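Long-range contacts in putative uncharacterized protein (Archaeoglobus fulgidus, PDB 3VU0), which belongs to the AglB family and is represented by its C-terminal globular domain, an alpha/beta domain of the OST core clan built on a mixed sheet: residues A33-W38 / K66-Q71; T90-T95 / K135-N140. One frame throughout, in Å; residues are numbered along the deposited sequence.

Contact 1 of 2, residues A33-W38 / K66-Q71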
loop_
_atom_site.group_PDB
_atom_site.type_symbol
_atom_site.label_atom_id
_atom_site.label_comp_id
_atom_site.label_asym_id
_atom_site.label_seq_id
_atom_site.Cartn_x
_atom_site.Cartn_y
_atom_site.Cartn_z
ATOM N N ALA A 33 -10.011 7.701 -5.212
ATOM C CA ALA A 33 -9.952 6.452 -4.470
ATOM C C ALA A 33 -8.708 6.396 -3.593
ATOM O O ALA A 33 -7.752 7.144 -3.794
ATOM C CB ALA A 33 -9.965 5.269 -5.437
ATOM N N VAL A 34 -8.744 5.506 -2.612
ATOM C CA VAL A 34 -7.628 5.300 -1.707
ATOM C C VAL A 34 -7.032 3.946 -2.072
ATOM O O VAL A 34 -7.744 2.942 -2.105
ATOM C CB VAL A 34 -8.102 5.269 -0.247
ATOM C CG1 VAL A 34 -6.927 4.957 0.672
ATOM C CG2 VAL A 34 -8.736 6.610 0.116
ATOM N N LEU A 35 -5.733 3.916 -2.354
ATOM C CA LEU A 35 -5.083 2.664 -2.721
ATOM C C LEU A 35 -4.368 2.024 -1.538
ATOM O O LEU A 35 -3.635 2.685 -0.801
ATOM C CB LEU A 35 -4.091 2.897 -3.872
ATOM C CG LEU A 35 -3.435 1.671 -4.530
ATOM C CD1 LEU A 35 -2.827 2.070 -5.868
ATOM C CD2 LEU A 35 -2.373 1.080 -3.611
ATOM N N SER A 36 -4.613 0.733 -1.355
ATOM C CA SER A 36 -3.987 -0.042 -0.287
ATOM C C SER A 36 -4.095 -1.502 -0.694
ATOM O O SER A 36 -4.578 -1.806 -1.787
ATOM C CB SER A 36 -4.713 0.172 1.040
ATOM O OG SER A 36 -3.960 -0.368 2.113
ATOM N N TRP A 37 -3.646 -2.406 0.171
ATOM C CA TRP A 37 -3.740 -3.831 -0.132
ATOM C C TRP A 37 -5.213 -4.217 0.030
ATOM O O TRP A 37 -5.914 -3.651 0.868
ATOM C CB TRP A 37 -2.864 -4.636 0.829
ATOM C CG TRP A 37 -2.696 -6.082 0.436
ATOM C CD1 TRP A 37 -2.693 -7.155 1.277
ATOM C CD2 TRP A 37 -2.488 -6.605 -0.884
ATOM N NE1 TRP A 37 -2.500 -8.312 0.566
ATOM C CE2 TRP A 37 -2.370 -8.006 -0.762
ATOM C CE3 TRP A 37 -2.388 -6.027 -2.157
ATOM C CZ2 TRP A 37 -2.156 -8.844 -1.868
ATOM C CZ3 TRP A 37 -2.176 -6.861 -3.258
ATOM C CH2 TRP A 37 -2.062 -8.252 -3.104
ATOM N N TRP A 38 -5.681 -5.190 -0.745
ATOM C CA TRP A 38 -7.088 -5.565 -0.682
ATOM C C TRP A 38 -7.618 -6.019 0.680
ATOM O O TRP A 38 -8.805 -5.864 0.958
ATOM C CB TRP A 38 -7.412 -6.620 -1.752
ATOM C CG TRP A 38 -6.872 -7.974 -1.469
ATOM C CD1 TRP A 38 -5.615 -8.433 -1.736
ATOM C CD2 TRP A 38 -7.569 -9.049 -0.837
ATOM N NE1 TRP A 38 -5.485 -9.733 -1.308
ATOM C CE2 TRP A 38 -6.672 -10.136 -0.750
ATOM C CE3 TRP A 38 -8.869 -9.201 -0.334
ATOM C CZ2 TRP A 38 -7.031 -11.362 -0.179
ATOM C CZ3 TRP A 38 -9.228 -10.426 0.235
ATOM C CH2 TRP A 38 -8.308 -11.487 0.306
ATOM N N LYS A 66 0.641 -4.241 -8.571
ATOM C CA LYS A 66 1.524 -3.664 -9.581
ATOM C C LYS A 66 2.087 -2.345 -9.068
ATOM O O LYS A 66 3.250 -2.017 -9.303
ATOM C CB LYS A 66 0.760 -3.439 -10.890
ATOM N N PHE A 67 1.254 -1.586 -8.364
ATOM C CA PHE A 67 1.686 -0.308 -7.805
ATOM C C PHE A 67 2.757 -0.513 -6.731
ATOM O O PHE A 67 3.803 0.135 -6.755
ATOM C CB PHE A 67 0.498 0.431 -7.190
ATOM C CG PHE A 67 0.877 1.700 -6.471
ATOM C CD1 PHE A 67 1.023 2.895 -7.167
ATOM C CD2 PHE A 67 1.109 1.691 -5.096
ATOM C CE1 PHE A 67 1.395 4.068 -6.510
ATOM C CE2 PHE A 67 1.482 2.857 -4.422
ATOM C CZ PHE A 67 1.627 4.050 -5.130
ATOM N N PHE A 68 2.496 -1.418 -5.793
ATOM C CA PHE A 68 3.443 -1.664 -4.712
ATOM C C PHE A 68 4.761 -2.293 -5.151
ATOM O O PHE A 68 5.802 -2.028 -4.550
ATOM C CB PHE A 68 2.808 -2.523 -3.617
ATOM C CG PHE A 68 1.839 -1.773 -2.735
ATOM C CD1 PHE A 68 2.174 -0.525 -2.211
ATOM C CD2 PHE A 68 0.611 -2.329 -2.403
ATOM C CE1 PHE A 68 1.297 0.157 -1.368
ATOM C CE2 PHE A 68 -0.274 -1.657 -1.559
ATOM C CZ PHE A 68 0.071 -0.412 -1.042
ATOM N N THR A 69 4.728 -3.118 -6.193
ATOM C CA THR A 69 5.955 -3.754 -6.661
ATOM C C THR A 69 6.670 -2.957 -7.749
ATOM O O THR A 69 7.716 -3.373 -8.241
ATOM C CB THR A 69 5.685 -5.188 -7.167
ATOM O OG1 THR A 69 4.699 -5.162 -8.205
ATOM C CG2 THR A 69 5.182 -6.063 -6.025
ATOM N N ALA A 70 6.111 -1.808 -8.116
ATOM C CA ALA A 70 6.723 -0.963 -9.137
ATOM C C ALA A 70 8.074 -0.449 -8.648
ATOM O O ALA A 70 8.236 -0.139 -7.468
ATOM C CB ALA A 70 5.809 0.213 -9.461
ATOM N N GLN A 71 9.040 -0.348 -9.557
ATOM C CA GLN A 71 10.367 0.135 -9.190
ATOM C C GLN A 71 10.625 1.589 -9.570
ATOM O O GLN A 71 11.672 2.146 -9.243
ATOM C CB GLN A 71 11.437 -0.760 -9.804
ATOM C CG GLN A 71 11.393 -2.184 -9.280
ATOM C CD GLN A 71 12.463 -3.046 -9.900
ATOM O OE1 GLN A 71 13.650 -2.818 -9.693
ATOM N NE2 GLN A 71 12.047 -4.037 -10.678
#
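F67 meets L35 through a CH-pi contact: methyl CD1 of L35 lies over one face of the phenyl ring, 4.2 Å from the centroid of the F67 ring and 26° off its normal. The methyl is displaced toward the root of the ring, since L35 CD1 is 3.8 Å from F67 CG. The other branch of the leucine also reaches this ring, with L35 CD2 3.8 Å from F67 CD2. Beyond L35, the F67 side chain packs on A76, I79 and V80 of helix 73-83 and on V88 of strand 85-91.

One residue on, F68 turns its ring to the side of its own backbone N (chi1 -76°), and F68 CE2 and CZ reach the main chain at S36 and W37. Here the leucine and phenylalanine side chains point opposite ways and overlap, bringing L35 CD2 to 3.8 Å from F68 CZ, obliquely to the ring. The neighbouring ring carbon meets the main chain: F68 CE2 is 3.9 Å from W37 N, which lies in the ring plane at its edge. This amide nitrogen is buried and has no polar partner in the model. S36 directs its CB away from the helix, and its OG is hydrogen-bonded to V89 O.

The interface is thus apolar and modest, 200 Å² in total, with helix 61-69 packed against strand 33-35 and the residues that follow it. The indole of W37 carries W38 CD1 over the centre of one face. Just there the chain enters the WWDYG signature of AglB and STT3 proteins, which begins with W37 and W38.

Contact 2 of 2, residues T90-T95 / K135-N140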
loop_
_atom_site.group_PDB
_atom_site.type_symbol
_atom_site.label_atom_id
_atom_site.label_comp_id
_atom_site.label_asym_id
_atom_site.label_seq_id
_atom_site.Cartn_x
_atom_site.Cartn_y
_atom_site.Cartn_z
ATOM N N THR A 90 -0.204 2.415 3.518
ATOM C CA THR A 90 0.716 1.290 3.644
ATOM C C THR A 90 0.656 0.775 5.074
ATOM O O THR A 90 0.265 1.499 5.988
ATOM C CB THR A 90 2.179 1.689 3.312
ATOM O OG1 THR A 90 2.619 2.703 4.224
ATOM C CG2 THR A 90 2.277 2.216 1.886
ATOM N N VAL A 91 1.051 -0.479 5.267
ATOM C CA VAL A 91 1.014 -1.085 6.595
ATOM C C VAL A 91 2.296 -1.880 6.803
ATOM O O VAL A 91 2.782 -2.527 5.877
ATOM C CB VAL A 91 -0.207 -2.021 6.725
ATOM C CG1 VAL A 91 -0.345 -2.515 8.156
ATOM C CG2 VAL A 91 -1.462 -1.287 6.286
ATOM N N GLU A 92 2.840 -1.840 8.015
ATOM C CA GLU A 92 4.089 -2.540 8.296
ATOM C C GLU A 92 4.098 -4.030 7.944
ATOM O O GLU A 92 5.106 -4.532 7.453
ATOM C CB GLU A 92 4.501 -2.362 9.767
ATOM C CG GLU A 92 5.924 -2.858 10.049
ATOM C CD GLU A 92 6.348 -2.689 11.501
ATOM O OE1 GLU A 92 7.496 -3.060 11.836
ATOM O OE2 GLU A 92 5.540 -2.185 12.307
ATOM N N GLU A 93 2.992 -4.735 8.177
ATOM C CA GLU A 93 2.948 -6.169 7.867
ATOM C C GLU A 93 3.129 -6.479 6.373
ATOM O O GLU A 93 3.313 -7.630 5.997
ATOM C CB GLU A 93 1.641 -6.802 8.377
ATOM C CG GLU A 93 0.371 -6.301 7.703
ATOM C CD GLU A 93 -0.891 -7.026 8.180
ATOM O OE1 GLU A 93 -1.988 -6.700 7.685
ATOM O OE2 GLU A 93 -0.794 -7.921 9.045
ATOM N N LEU A 94 3.085 -5.452 5.529
ATOM C CA LEU A 94 3.264 -5.628 4.086
ATOM C C LEU A 94 4.744 -5.615 3.697
ATOM O O LEU A 94 5.123 -6.109 2.637
ATOM C CB LEU A 94 2.572 -4.501 3.314
ATOM C CG LEU A 94 1.067 -4.282 3.476
ATOM C CD1 LEU A 94 0.620 -3.147 2.554
ATOM C CD2 LEU A 94 0.331 -5.558 3.145
ATOM N N THR A 95 5.571 -5.037 4.558
ATOM C CA THR A 95 6.994 -4.919 4.283
ATOM C C THR A 95 7.806 -6.140 4.682
ATOM O O THR A 95 7.367 -6.970 5.476
ATOM C CB THR A 95 7.590 -3.697 5.004
ATOM O OG1 THR A 95 7.560 -3.924 6.417
ATOM C CG2 THR A 95 6.783 -2.438 4.686
ATOM N N LYS A 135 9.931 2.524 -0.723
ATOM C CA LYS A 135 10.138 3.965 -0.769
ATOM C C LYS A 135 9.059 4.732 -0.014
ATOM O O LYS A 135 9.303 5.841 0.468
ATOM C CB LYS A 135 10.218 4.437 -2.222
ATOM C CG LYS A 135 11.339 3.757 -2.992
ATOM C CD LYS A 135 11.302 4.087 -4.469
ATOM C CE LYS A 135 12.321 3.255 -5.233
ATOM N NZ LYS A 135 12.337 3.607 -6.676
ATOM N N LEU A 136 7.871 4.138 0.092
ATOM C CA LEU A 136 6.774 4.762 0.822
ATOM C C LEU A 136 6.856 4.471 2.317
ATOM O O LEU A 136 7.194 5.344 3.117
ATOM C CB LEU A 136 5.407 4.268 0.304
ATOM C CG LEU A 136 4.946 4.752 -1.075
ATOM C CD1 LEU A 136 3.706 3.976 -1.500
ATOM C CD2 LEU A 136 4.647 6.241 -1.024
ATOM N N HIS A 137 6.563 3.231 2.689
ATOM C CA HIS A 137 6.542 2.862 4.096
ATOM C C HIS A 137 7.869 2.944 4.832
ATOM O O HIS A 137 7.928 3.496 5.929
ATOM C CB HIS A 137 5.963 1.459 4.285
ATOM C CG HIS A 137 5.519 1.191 5.690
ATOM N ND1 HIS A 137 4.217 1.376 6.106
ATOM C CD2 HIS A 137 6.222 0.843 6.793
ATOM C CE1 HIS A 137 4.139 1.155 7.408
ATOM N NE2 HIS A 137 5.343 0.831 7.850
ATOM N N VAL A 138 8.931 2.400 4.244
ATOM C CA VAL A 138 10.228 2.427 4.911
ATOM C C VAL A 138 10.925 3.785 4.864
ATOM O O VAL A 138 11.373 4.279 5.895
ATOM C CB VAL A 138 11.184 1.348 4.339
ATOM C CG1 VAL A 138 12.529 1.406 5.065
ATOM C CG2 VAL A 138 10.567 -0.035 4.509
ATOM N N GLU A 139 11.013 4.397 3.685
ATOM C CA GLU A 139 11.680 5.694 3.570
ATOM C C GLU A 139 10.764 6.892 3.813
ATOM O O GLU A 139 11.215 8.035 3.770
ATOM C CB GLU A 139 12.329 5.850 2.191
ATOM C CG GLU A 139 13.338 4.770 1.837
ATOM C CD GLU A 139 14.204 5.161 0.652
ATOM O OE1 GLU A 139 13.668 5.739 -0.317
ATOM O OE2 GLU A 139 15.420 4.883 0.684
ATOM N N ASN A 140 9.484 6.635 4.063
ATOM C CA ASN A 140 8.523 7.708 4.304
ATOM C C ASN A 140 8.405 8.665 3.116
ATOM O O ASN A 140 8.183 9.867 3.292
ATOM C CB ASN A 140 8.900 8.492 5.569
ATOM C CG ASN A 140 8.760 7.661 6.834
ATOM O OD1 ASN A 140 7.732 7.020 7.058
ATOM N ND2 ASN A 140 9.793 7.677 7.673
#
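T90 and H137 are joined by a hydrogen bond of 2.8 Å between T90 OG1 and H137 ND1, in which either group could be the donor. The hydroxyl comes to the edge of the imidazole, near its plane. With CG anti to the backbone N (chi1 -162°), the ring extends from the helix into the bend that follows strand 85-91. V91 O lies over one face, 4.1 Å above the plane of the H137 ring and offset toward the rim. E92 N approaches H137 CE1 obliquely at 3.3 Å, and T95 CG2 packs 3.9 Å from H137 CD2, the two side chains crossing at about a right angle. The methyl branch of T90, CG2, touches L136 CB at 4.1 Å.

Strand 85-91 leads into a 3-10 segment, 92-94, which packs beside helix 132-138; residues 135-138 form a wider, pi-type turn. Two bonds from T95 grip E92 O: T95 OG1 donates at 2.7 Å onto a lone pair in the carbonyl plane, and T95 N donates as well. L94 N binds V91 O. Further out, K157 of strand 156-161 bonds to the T90 backbone, while its NZ reaches H137 O.

After helix 5-17 and the unmodelled residues 22-30, the chain enters strand 33-35 and passes helix 41-46 before helix 61-69 returns to the strand, so contact 1 closes a loop of 27 intervening residues. Helix 73-83 then leads to strand 85-91, which lies parallel to strand 33-35 as its neighbour in the sheet. From the end of that strand, contact 2 closes a second loop of 39 residues, containing helices 105-112 and 121-128. The loops follow in series, neither nesting nor crossing, yet the contacts touch: F67 CE2 packs 3.8 Å from L136 CD1, joining helices 61-69 and 132-138 over a shared sheet. Q71, just past helix 61-69, adds a probable hydrogen bond from K135 NZ to Q71 O at 3.0 Å.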